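Local structure of GDP-L-fucose synthase (Campylobacter jejuni subsp. jejuni serotype O:2, 7M13) at residues T22-N27 with V253-M258; Y113-N118 with T164-N169; E126-G131 with N274-I279; P186-K191 with Y285-V290. The protein acts as an NADPH-dependent GDP-D-glycero-L-gluco-heptose synthase in building the capsular polysaccharide of this bacterium. All blocks are in the same frame, centred on the assembly; numbering follows the deposited sequence.

All four contacts are largely buried, but their chemistry differs with place. Contact 1 packs two helices of the Rossmann domain by aliphatic groups, and Thr257 and Ala254 of its segment 253-258 rest on Leu165 of contact 2. Contacts 2 and 3 hold neighbouring strands of the central sheet, their centres about 8 Å apart; contact 2 is apolar and borders the nicotinamide, whereas contact 3 is part polar, uses waters and has an exposed glutamate and the second subunit nearby. Contact 4 stands apart, joining two helices near residues predicted to bind substrate; across it methyls touch, with a capping box inside one segment and charged groups of the other bonded outside the contact.

Contact 1 of 4, residues T22-N27 with V253-M258; sequences TALVEN and VAIYTM
Leu24 and Ala254 bring together two helices of a Rossmann fold: helix 19-30, which follows the glycine-rich loop that holds NADP, and helix 247-260 from much later in the chain. The short segments cross at -63° with their axes 11.1 Å apart, so the contact is confined to a small patch. Its closer-packed part is wholly apolar. Leu24 CD2 lies 4.0 Å from Ala254 CB, the small alanine letting the leucine methyl approach the second helix, and the same CD2 also looks onto Ile255 CG1 at 4.4 Å. Leu24 holds CG opposite its carbonyl carbon (chi1 -84°), which swings the branch off the flank of its helix and across to the other. Phe65 of strand 63-66 touches both Leu24 and Ala254, closing this part of the contact against the central sheet.

One helical turn later the packing is looser and partly open to solvent. Here only the aliphatic base of Asn27 takes part, CB standing 4.2 Å from Ile255 CD1, while the amide turns back onto its own helix. Further round helix 19-30, Glu26 forms a salt bridge with Lys174. No hydrogen bond spans the two segments, but Asn27 ND2 also reaches Asp248 OD1 near the start of helix 247-260, a polar tie between the helices just beyond the apolar patch. Thr257 OG1 returns to Val253 O at 2.8 Å. Ala23 O is gripped twice, by Asn27 N at 3.0 Å and from the opposite face of its carbonyl plane by Asn27 ND2 at 2.9 Å, with an N-H...O angle of 160°.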
# COMPACT_ATOMS: atom_id res chain seq x y z
N THR B 22 -9.14 1.10 -24.86
CA THR B 22 -9.64 1.19 -26.25
C THR B 22 -8.44 1.05 -27.19
O THR B 22 -8.56 0.37 -28.22
CB THR B 22 -10.40 2.49 -26.49
OG1 THR B 22 -11.55 2.52 -25.63
CG2 THR B 22 -10.80 2.60 -27.94
N ALA B 23 -7.33 1.74 -26.93
CA ALA B 23 -6.12 1.67 -27.75
C ALA B 23 -5.56 0.24 -27.77
O ALA B 23 -5.08 -0.23 -28.81
CB ALA B 23 -5.07 2.65 -27.26
N LEU B 24 -5.58 -0.47 -26.65
CA LEU B 24 -5.05 -1.85 -26.64
C LEU B 24 -5.95 -2.75 -27.49
O LEU B 24 -5.40 -3.56 -28.27
CB LEU B 24 -4.97 -2.36 -25.20
CG LEU B 24 -3.71 -1.94 -24.49
CD1 LEU B 24 -3.93 -2.06 -22.99
CD2 LEU B 24 -2.53 -2.77 -24.94
N VAL B 25 -7.26 -2.62 -27.33
CA VAL B 25 -8.20 -3.46 -28.13
C VAL B 25 -7.89 -3.21 -29.61
O VAL B 25 -7.71 -4.18 -30.34
CB VAL B 25 -9.68 -3.19 -27.82
CG1 VAL B 25 -10.56 -3.92 -28.83
CG2 VAL B 25 -10.09 -3.59 -26.41
N GLU B 26 -7.84 -1.95 -30.04
CA GLU B 26 -7.64 -1.65 -31.49
C GLU B 26 -6.27 -2.14 -31.99
O GLU B 26 -6.18 -2.68 -33.11
CB GLU B 26 -7.82 -0.16 -31.75
CG GLU B 26 -9.26 0.28 -31.61
CD GLU B 26 -9.46 1.78 -31.74
OE1 GLU B 26 -8.44 2.53 -31.72
OE2 GLU B 26 -10.64 2.19 -31.82
N ASN B 27 -5.20 -1.90 -31.25
CA ASN B 27 -3.83 -2.26 -31.65
C ASN B 27 -3.67 -3.80 -31.64
O ASN B 27 -3.03 -4.33 -32.56
CB ASN B 27 -2.81 -1.59 -30.74
CG ASN B 27 -2.50 -0.20 -31.25
OD1 ASN B 27 -1.73 -0.08 -32.20
ND2 ASN B 27 -3.19 0.81 -30.73
N VAL B 253 4.09 -0.29 -26.33
CA VAL B 253 5.07 -0.72 -25.29
C VAL B 253 4.43 -1.81 -24.42
O VAL B 253 5.12 -2.71 -23.99
CB VAL B 253 5.68 0.43 -24.44
CG1 VAL B 253 4.65 1.16 -23.60
CG2 VAL B 253 6.84 -0.07 -23.60
N ALA B 254 3.12 -1.73 -24.19
CA ALA B 254 2.43 -2.80 -23.43
C ALA B 254 2.52 -4.12 -24.16
O ALA B 254 2.86 -5.16 -23.55
CB ALA B 254 1.01 -2.38 -23.14
N ILE B 255 2.32 -4.10 -25.49
CA ILE B 255 2.42 -5.36 -26.27
C ILE B 255 3.89 -5.78 -26.36
O ILE B 255 4.24 -6.97 -26.24
CB ILE B 255 1.76 -5.20 -27.65
CG1 ILE B 255 0.26 -4.97 -27.49
CG2 ILE B 255 2.09 -6.44 -28.47
CD1 ILE B 255 -0.41 -4.43 -28.73
N TYR B 256 4.81 -4.84 -26.54
CA TYR B 256 6.24 -5.17 -26.55
C TYR B 256 6.66 -5.85 -25.24
O TYR B 256 7.45 -6.81 -25.23
CB TYR B 256 7.08 -3.91 -26.78
CG TYR B 256 8.55 -4.18 -26.80
CD1 TYR B 256 9.17 -4.53 -27.99
CD2 TYR B 256 9.32 -4.10 -25.65
CE1 TYR B 256 10.52 -4.82 -28.02
CE2 TYR B 256 10.67 -4.40 -25.67
CZ TYR B 256 11.27 -4.76 -26.86
OH TYR B 256 12.61 -5.04 -26.91
N THR B 257 6.17 -5.32 -24.13
CA THR B 257 6.44 -5.90 -22.79
C THR B 257 5.95 -7.33 -22.78
O THR B 257 6.70 -8.20 -22.38
CB THR B 257 5.76 -5.08 -21.68
OG1 THR B 257 6.28 -3.74 -21.69
CG2 THR B 257 6.17 -5.60 -20.31
N MET B 258 4.70 -7.57 -23.16
CA MET B 258 4.18 -8.96 -23.16
C MET B 258 5.11 -9.85 -23.98
O MET B 258 5.40 -10.98 -23.57
CB MET B 258 2.79 -9.04 -23.80
CG MET B 258 1.72 -8.53 -22.94
SD MET B 258 1.60 -9.46 -21.36
CE MET B 258 -0.05 -8.95 -20.88

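Contact 2 of 4, residues Y113-N118 with T164-N169; sequences YMYPEN and TLVLNN. With NAP (NADP nicotinamide-adenine-dinucleotide phosphate), chain E.
The Tyr115 ring carries Met114 CG on one face, 4.1 Å above the plane and over its centre, while Val166 CG1 approaches CE2 obliquely at 4.1 Å. At the far end of the ring the hydroxyl is hydrogen-bonded to Asn278 OD1. A second flat group, the nicotinamide of NADP, lies beyond the strand from the tyrosine: Leu167 CG is 3.6 Å from its C5N, and Asn168 O comes within 3.4 Å of C4N, the ring carbon that exchanges hydride in NADP chemistry. Between these rings the contact rests on Met114 and Val166, which meet tip to tip. The thioether chain bends at its last torsion (chi3 30°), laying CE against both valine methyls, with CG1 the nearer at 3.7 Å; SD touches the same pair. Val166 and Leu167 thus point to opposite sides of the strand, one to the loop and one to the cofactor. Met114 also packs on Lys144 and Ile145, so this residue, soon after strand 105-111, is wedged between helix 138-158 and strand 162-171, which pairs in parallel with strands 105-111 and 241-246 and, at Val166, with strand 277-278.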
# COMPACT_ATOMS: atom_id res chain seq x y z
N TYR B 113 2.24 9.73 -9.95
CA TYR B 113 1.86 10.13 -8.58
C TYR B 113 2.39 9.11 -7.58
O TYR B 113 2.34 9.42 -6.36
CB TYR B 113 0.34 10.27 -8.44
CG TYR B 113 -0.24 11.51 -9.07
CD1 TYR B 113 0.21 12.78 -8.75
CD2 TYR B 113 -1.29 11.41 -9.95
CE1 TYR B 113 -0.36 13.92 -9.30
CE2 TYR B 113 -1.87 12.53 -10.52
CZ TYR B 113 -1.39 13.78 -10.20
OH TYR B 113 -1.98 14.88 -10.76
N MET B 114 3.03 8.04 -8.06
CA MET B 114 3.63 7.01 -7.17
C MET B 114 5.04 7.45 -6.76
O MET B 114 5.67 6.73 -5.96
CB MET B 114 3.70 5.65 -7.87
CG MET B 114 5.04 5.39 -8.53
SD MET B 114 5.07 3.83 -9.46
CE MET B 114 3.35 3.72 -9.96
N TYR B 115 5.52 8.58 -7.30
CA TYR B 115 6.84 9.13 -7.01
C TYR B 115 6.75 10.32 -6.07
O TYR B 115 5.77 11.08 -6.10
CB TYR B 115 7.58 9.49 -8.30
CG TYR B 115 8.03 8.31 -9.10
CD1 TYR B 115 8.92 7.36 -8.62
CD2 TYR B 115 7.55 8.14 -10.39
CE1 TYR B 115 9.34 6.29 -9.40
CE2 TYR B 115 7.97 7.08 -11.18
CZ TYR B 115 8.85 6.14 -10.67
OH TYR B 115 9.26 5.10 -11.44
N PRO B 116 7.81 10.57 -5.28
CA PRO B 116 7.84 11.71 -4.36
C PRO B 116 7.59 13.02 -5.10
O PRO B 116 8.13 13.20 -6.18
CB PRO B 116 9.24 11.69 -3.76
CG PRO B 116 9.68 10.24 -3.88
CD PRO B 116 9.05 9.77 -5.18
N GLU B 117 6.82 13.93 -4.50
CA GLU B 117 6.49 15.25 -5.10
C GLU B 117 7.81 15.97 -5.47
O GLU B 117 7.88 16.53 -6.56
CB GLU B 117 5.68 16.04 -4.08
CG GLU B 117 5.33 17.44 -4.53
CD GLU B 117 4.30 18.12 -3.64
OE1 GLU B 117 4.27 17.81 -2.44
OE2 GLU B 117 3.56 18.95 -4.16
N ASN B 118 8.80 15.88 -4.61
CA ASN B 118 10.02 16.71 -4.78
C ASN B 118 11.17 15.87 -5.32
O ASN B 118 12.32 16.36 -5.32
CB ASN B 118 10.38 17.40 -3.46
CG ASN B 118 9.38 18.48 -3.08
OD1 ASN B 118 8.90 19.23 -3.93
ND2 ASN B 118 9.03 18.53 -1.81
N THR B 164 4.82 -3.92 -14.19
CA THR B 164 4.21 -2.59 -14.01
C THR B 164 4.93 -1.59 -14.92
O THR B 164 6.17 -1.47 -14.82
CB THR B 164 4.27 -2.09 -12.56
OG1 THR B 164 3.46 -3.01 -11.79
CG2 THR B 164 3.70 -0.70 -12.39
N LEU B 165 4.16 -0.87 -15.72
CA LEU B 165 4.62 0.23 -16.57
C LEU B 165 4.04 1.52 -16.03
O LEU B 165 2.83 1.59 -15.79
CB LEU B 165 4.16 0.00 -18.01
CG LEU B 165 4.56 -1.32 -18.65
CD1 LEU B 165 4.03 -1.40 -20.09
CD2 LEU B 165 6.07 -1.51 -18.63
N VAL B 166 4.86 2.55 -15.85
CA VAL B 166 4.46 3.78 -15.14
C VAL B 166 4.54 4.97 -16.09
O VAL B 166 5.59 5.16 -16.69
CB VAL B 166 5.35 4.00 -13.91
CG1 VAL B 166 4.84 5.15 -13.06
CG2 VAL B 166 5.45 2.71 -13.08
N LEU B 167 3.48 5.77 -16.16
CA LEU B 167 3.42 6.96 -17.05
C LEU B 167 2.88 8.16 -16.28
O LEU B 167 2.33 8.01 -15.18
CB LEU B 167 2.55 6.67 -18.28
CG LEU B 167 1.10 6.29 -18.02
CD1 LEU B 167 0.21 6.87 -19.11
CD2 LEU B 167 0.92 4.79 -17.95
N ASN B 168 3.00 9.33 -16.91
CA ASN B 168 2.55 10.60 -16.31
C ASN B 168 1.23 11.13 -16.91
O ASN B 168 0.36 11.48 -16.12
CB ASN B 168 3.65 11.65 -16.45
CG ASN B 168 4.70 11.45 -15.38
OD1 ASN B 168 4.36 11.26 -14.22
ND2 ASN B 168 5.97 11.59 -15.75
N ASN B 169 1.11 11.25 -18.23
CA ASN B 169 -0.10 11.85 -18.85
C ASN B 169 -0.39 11.11 -20.14
O ASN B 169 0.47 11.10 -21.02
CB ASN B 169 0.01 13.35 -19.16
CG ASN B 169 0.19 14.21 -17.94
OD1 ASN B 169 -0.76 14.44 -17.20
ND2 ASN B 169 1.43 14.63 -17.72
PA NAP E . -9.75 5.55 -17.98
O1A NAP E . -10.05 6.42 -16.80
O2A NAP E . -9.90 6.16 -19.35
O5B NAP E . -10.64 4.25 -17.98
C5B NAP E . -10.77 3.45 -16.81
C4B NAP E . -11.73 2.35 -17.14
O4B NAP E . -11.80 1.48 -15.99
C3B NAP E . -13.17 2.83 -17.42
O3B NAP E . -13.61 2.31 -18.68
C2B NAP E . -13.96 2.30 -16.23
O2B NAP E . -15.28 1.87 -16.55
C1B NAP E . -13.14 1.08 -15.82
N9A NAP E . -13.37 0.73 -14.44
C8A NAP E . -13.14 1.49 -13.33
N7A NAP E . -13.56 0.94 -12.21
C5A NAP E . -14.11 -0.26 -12.62
C6A NAP E . -14.75 -1.29 -11.90
N6A NAP E . -14.97 -1.26 -10.58
N1A NAP E . -15.20 -2.34 -12.62
C2A NAP E . -15.01 -2.35 -13.94
N3A NAP E . -14.43 -1.43 -14.72
C4A NAP E . -14.01 -0.40 -13.98
O3 NAP E . -8.27 4.98 -17.82
PN NAP E . -6.96 5.42 -18.60
O1N NAP E . -6.87 6.89 -18.56
O2N NAP E . -6.98 4.71 -19.90
O5D NAP E . -5.83 4.78 -17.65
C5D NAP E . -5.33 3.48 -17.89
C4D NAP E . -4.27 3.21 -16.87
O4D NAP E . -3.16 4.14 -17.04
C3D NAP E . -4.72 3.34 -15.41
O3D NAP E . -4.06 2.38 -14.58
C2D NAP E . -4.29 4.74 -15.09
O2D NAP E . -4.18 5.00 -13.69
C1D NAP E . -2.96 4.82 -15.81
N1N NAP E . -2.56 6.23 -16.04
C2N NAP E . -3.31 7.07 -16.81
C3N NAP E . -2.98 8.38 -16.94
C7N NAP E . -3.77 9.34 -17.75
O7N NAP E . -3.30 10.48 -17.96
N7N NAP E . -4.94 8.94 -18.23
C4N NAP E . -1.78 8.88 -16.30
C5N NAP E . -1.01 7.93 -15.54
C6N NAP E . -1.44 6.72 -15.37
P2B NAP E . -16.47 2.95 -16.74
O1X NAP E . -16.21 3.54 -18.09
O2X NAP E . -16.46 3.89 -15.62
O3X NAP E . -17.75 2.08 -16.70

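Contact 3 of 4, residues E126-G131 with N274-I279; sequences EYLFQG and NTHINI
Leu128 lies obliquely across both Asn274 and His276, its CD2 methyl 3.4 Å from Asn274 OD1 and 3.8 Å from His276 CE1. With CG opposite the backbone N (chi1 175°), the leucine runs past the amide, so that CB, 3.5 Å from Asn274 OD1, and CD2 both lie against that oxygen. Asn274 and His276 are turned so that OD1 sits at the edge of the imidazole, in its plane; the leucine therefore meets an amide and a ring set side by side. The other end of the amide looks elsewhere: ND2 faces Glu126 CA at 3.6 Å and donates to a water at 3.0 Å. That water lies 2.8 Å from Leu128 O, to which it can donate, bridging the segments where no direct hydrogen bond exists. Leu128 O also accepts from Gln130 NE2 at 3.2 Å. A type II turn from Tyr127 to Gln130 presents the leucine. On the outer side a second water lies 3.1 Å from Asn274 O, to which it can donate, and makes at most a weak bond to OE1 of the exposed Glu126. Leu128 also packs on Tyr138 of the second subunit and on Ile145 of helix 138-158, while the other segment runs into strand 277-278, paired in parallel with strand 162-171.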
# COMPACT_ATOMS: atom_id res chain seq x y z
N GLU B 126 14.03 4.09 -9.30
CA GLU B 126 14.60 3.95 -7.96
C GLU B 126 14.17 5.08 -7.05
O GLU B 126 14.51 5.00 -5.86
CB GLU B 126 16.13 3.91 -8.01
CG GLU B 126 16.69 2.68 -8.69
CD GLU B 126 16.90 2.77 -10.20
OE1 GLU B 126 17.59 1.86 -10.72
OE2 GLU B 126 16.37 3.73 -10.86
N TYR B 127 13.47 6.12 -7.53
CA TYR B 127 13.03 7.24 -6.67
C TYR B 127 11.77 6.86 -5.89
O TYR B 127 11.35 7.65 -5.05
CB TYR B 127 12.83 8.51 -7.51
CG TYR B 127 14.09 9.06 -8.14
CD1 TYR B 127 15.34 8.56 -7.84
CD2 TYR B 127 14.00 10.09 -9.06
CE1 TYR B 127 16.50 9.13 -8.39
CE2 TYR B 127 15.13 10.64 -9.64
CZ TYR B 127 16.37 10.15 -9.32
OH TYR B 127 17.50 10.67 -9.92
N LEU B 128 11.16 5.70 -6.16
CA LEU B 128 10.09 5.18 -5.29
C LEU B 128 10.52 5.27 -3.82
O LEU B 128 11.63 4.78 -3.49
CB LEU B 128 9.76 3.76 -5.75
CG LEU B 128 8.75 3.03 -4.88
CD1 LEU B 128 7.48 3.82 -4.75
CD2 LEU B 128 8.49 1.63 -5.44
N PHE B 129 9.64 5.77 -2.94
CA PHE B 129 9.81 5.87 -1.47
C PHE B 129 10.89 6.88 -1.06
O PHE B 129 11.16 7.02 0.18
CB PHE B 129 10.08 4.50 -0.84
CG PHE B 129 8.87 3.61 -0.67
CD1 PHE B 129 7.64 4.09 -0.25
CD2 PHE B 129 8.98 2.26 -0.91
CE1 PHE B 129 6.57 3.22 -0.08
CE2 PHE B 129 7.91 1.41 -0.76
CZ PHE B 129 6.72 1.87 -0.30
N GLN B 130 11.38 7.71 -1.96
CA GLN B 130 12.39 8.74 -1.57
C GLN B 130 11.71 10.08 -1.26
O GLN B 130 12.11 11.16 -1.82
CB GLN B 130 13.45 8.84 -2.67
CG GLN B 130 14.06 7.51 -3.06
CD GLN B 130 14.61 6.78 -1.88
OE1 GLN B 130 15.38 7.34 -1.10
NE2 GLN B 130 14.20 5.53 -1.73
N GLY B 131 10.67 10.07 -0.42
CA GLY B 131 10.06 11.29 0.10
C GLY B 131 8.55 11.28 -0.04
O GLY B 131 8.00 10.37 -0.71
N ASN B 274 12.26 -2.24 -7.17
CA ASN B 274 12.08 -1.18 -8.18
C ASN B 274 12.14 -1.82 -9.57
O ASN B 274 12.80 -1.28 -10.50
CB ASN B 274 13.10 -0.07 -7.98
CG ASN B 274 12.89 0.64 -6.66
OD1 ASN B 274 11.76 0.92 -6.26
ND2 ASN B 274 13.98 0.96 -5.97
N THR B 275 11.42 -2.91 -9.74
CA THR B 275 11.33 -3.62 -11.04
C THR B 275 10.20 -3.13 -11.92
O THR B 275 10.00 -3.72 -12.99
CB THR B 275 11.25 -5.13 -10.83
OG1 THR B 275 10.11 -5.46 -10.05
CG2 THR B 275 12.52 -5.67 -10.22
N HIS B 276 9.47 -2.10 -11.49
CA HIS B 276 8.56 -1.36 -12.38
C HIS B 276 9.38 -0.66 -13.46
O HIS B 276 10.62 -0.51 -13.31
CB HIS B 276 7.70 -0.38 -11.60
CG HIS B 276 8.44 0.60 -10.78
ND1 HIS B 276 9.02 0.26 -9.59
CD2 HIS B 276 8.71 1.91 -11.00
CE1 HIS B 276 9.62 1.34 -9.09
NE2 HIS B 276 9.44 2.36 -9.94
N ILE B 277 8.72 -0.26 -14.54
CA ILE B 277 9.43 0.38 -15.69
C ILE B 277 8.69 1.65 -16.05
O ILE B 277 7.51 1.59 -16.40
CB ILE B 277 9.44 -0.55 -16.91
CG1 ILE B 277 9.78 -2.01 -16.58
CG2 ILE B 277 10.35 0.02 -17.98
CD1 ILE B 277 9.53 -2.94 -17.72
N ASN B 278 9.40 2.75 -16.13
CA ASN B 278 8.79 4.00 -16.62
C ASN B 278 8.61 3.91 -18.14
O ASN B 278 9.48 3.38 -18.83
CB ASN B 278 9.67 5.20 -16.33
CG ASN B 278 9.82 5.48 -14.87
OD1 ASN B 278 8.96 5.12 -14.05
ND2 ASN B 278 10.92 6.18 -14.54
N ILE B 279 7.50 4.44 -18.63
CA ILE B 279 7.27 4.54 -20.09
C ILE B 279 6.95 6.01 -20.39
O ILE B 279 6.53 6.75 -19.49
CB ILE B 279 6.20 3.55 -20.59
CG1 ILE B 279 4.82 3.79 -19.98
CG2 ILE B 279 6.67 2.12 -20.37
CD1 ILE B 279 3.72 2.96 -20.59
O HOH W 1 15.20 0.20 -11.89
O HOH W 2 13.73 2.94 -3.79

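Contact 4 of 4, residues P186-K191 with Y285-V290; sequences PALLRK and YSIKEV
Just before Ile287, which touches Leu188 across the contact, Ser286 N donates to Glu289 OE2 at 3.0 Å, reaching the carboxylate oxygen from above its plane. The bond is returned: Glu289 N donates to Ser286 OG at 3.1 Å with an N-H...O angle of 158°. This reciprocal pair is a capping box, with Ser286 as the N-cap, and it fixes the point where strand 285-286 turns into helix 287-298. Ile287 and Val290 stand one turn apart on that helix and together receive Leu188 of helix 184-199. A single methyl does the touching: Leu188 CD2 lies 3.6 Å from Val290 CG1 and 3.9 Å from Ile287 CD1, crossing both side chains at a slant. Leu188 is directed there by a first torsion of -168°, which sends CG away from the backbone N and out toward the second helix. Around the pair, Leu188 also meets Val294 further along helix 287-298 and Ile234 of strand 231-235, while Ile287 lies close to Arg242, predicted to bind substrate. Lys191, likewise predicted, directs its NZ to Phe225 O and Glu233 O. Since no hydrogen bond crosses between them, the two segments meet by methyl packing alone, and the polar groups of the capping box are spent on starting helix 287-298 at the place where its first turn offers Ile287 and Val290 to the leucine.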
# COMPACT_ATOMS: atom_id res chain seq x y z
N PRO B 186 -6.31 16.23 -24.09
CA PRO B 186 -7.62 16.18 -24.73
C PRO B 186 -8.48 17.42 -24.46
O PRO B 186 -9.11 17.87 -25.40
CB PRO B 186 -8.26 14.90 -24.15
CG PRO B 186 -7.05 14.02 -23.86
CD PRO B 186 -6.01 15.00 -23.34
N ALA B 187 -8.44 17.95 -23.23
CA ALA B 187 -9.24 19.14 -22.82
C ALA B 187 -8.68 20.39 -23.50
O ALA B 187 -9.49 21.22 -23.96
CB ALA B 187 -9.22 19.32 -21.33
N LEU B 188 -7.36 20.52 -23.57
CA LEU B 188 -6.70 21.65 -24.27
C LEU B 188 -7.16 21.65 -25.73
O LEU B 188 -7.56 22.72 -26.23
CB LEU B 188 -5.18 21.51 -24.13
CG LEU B 188 -4.37 22.74 -24.55
CD1 LEU B 188 -4.83 23.98 -23.81
CD2 LEU B 188 -2.90 22.49 -24.27
N LEU B 189 -7.11 20.50 -26.41
CA LEU B 189 -7.54 20.39 -27.83
C LEU B 189 -8.99 20.89 -27.89
O LEU B 189 -9.28 21.71 -28.80
CB LEU B 189 -7.43 18.94 -28.31
CG LEU B 189 -7.83 18.72 -29.77
CD1 LEU B 189 -6.97 19.57 -30.70
CD2 LEU B 189 -7.72 17.26 -30.14
N ARG B 190 -9.84 20.47 -26.95
CA ARG B 190 -11.28 20.83 -26.99
C ARG B 190 -11.45 22.33 -26.72
O ARG B 190 -12.32 22.93 -27.37
CB ARG B 190 -12.13 20.03 -26.00
CG ARG B 190 -13.62 20.16 -26.27
CD ARG B 190 -14.46 19.14 -25.54
NE ARG B 190 -15.89 19.40 -25.68
CZ ARG B 190 -16.84 18.74 -25.02
NH1 ARG B 190 -18.11 19.05 -25.22
NH2 ARG B 190 -16.52 17.77 -24.18
N LYS B 191 -10.65 22.90 -25.83
CA LYS B 191 -10.73 24.35 -25.49
C LYS B 191 -10.46 25.18 -26.74
O LYS B 191 -11.21 26.15 -27.00
CB LYS B 191 -9.72 24.72 -24.39
CG LYS B 191 -10.15 24.38 -22.97
CD LYS B 191 -9.26 25.02 -21.90
CE LYS B 191 -9.12 26.52 -22.04
NZ LYS B 191 -8.56 27.16 -20.82
N TYR B 285 7.32 19.41 -22.22
CA TYR B 285 6.95 20.68 -22.89
C TYR B 285 6.32 21.60 -21.85
O TYR B 285 5.56 21.13 -20.99
CB TYR B 285 5.96 20.42 -24.02
CG TYR B 285 6.51 19.61 -25.16
CD1 TYR B 285 7.02 20.21 -26.29
CD2 TYR B 285 6.49 18.22 -25.14
CE1 TYR B 285 7.48 19.48 -27.37
CE2 TYR B 285 6.96 17.47 -26.20
CZ TYR B 285 7.47 18.10 -27.32
OH TYR B 285 7.92 17.38 -28.39
N SER B 286 6.58 22.90 -21.96
CA SER B 286 5.82 23.91 -21.20
C SER B 286 4.38 23.93 -21.72
O SER B 286 4.16 23.58 -22.89
CB SER B 286 6.45 25.28 -21.29
OG SER B 286 6.30 25.80 -22.59
N ILE B 287 3.45 24.31 -20.86
CA ILE B 287 2.02 24.51 -21.25
C ILE B 287 1.96 25.57 -22.36
O ILE B 287 1.15 25.43 -23.27
CB ILE B 287 1.13 24.83 -20.03
CG1 ILE B 287 -0.34 24.91 -20.43
CG2 ILE B 287 1.58 26.08 -19.29
CD1 ILE B 287 -0.85 23.67 -21.15
N LYS B 288 2.87 26.54 -22.38
CA LYS B 288 2.91 27.52 -23.51
C LYS B 288 3.16 26.77 -24.82
O LYS B 288 2.43 27.00 -25.79
CB LYS B 288 3.98 28.58 -23.29
CG LYS B 288 4.17 29.55 -24.45
CD LYS B 288 4.93 30.79 -24.06
CE LYS B 288 6.25 30.51 -23.38
NZ LYS B 288 7.01 31.76 -23.15
N GLU B 289 4.18 25.90 -24.85
CA GLU B 289 4.60 25.18 -26.08
C GLU B 289 3.46 24.26 -26.54
O GLU B 289 3.20 24.20 -27.74
CB GLU B 289 5.88 24.38 -25.85
CG GLU B 289 7.11 25.26 -25.64
CD GLU B 289 8.35 24.60 -25.06
OE1 GLU B 289 9.46 25.13 -25.29
OE2 GLU B 289 8.22 23.58 -24.36
N VAL B 290 2.83 23.54 -25.62
CA VAL B 290 1.73 22.60 -25.96
C VAL B 290 0.53 23.41 -26.47
O VAL B 290 -0.03 23.02 -27.50
CB VAL B 290 1.33 21.73 -24.75
CG1 VAL B 290 0.15 20.83 -25.09
CG2 VAL B 290 2.51 20.92 -24.28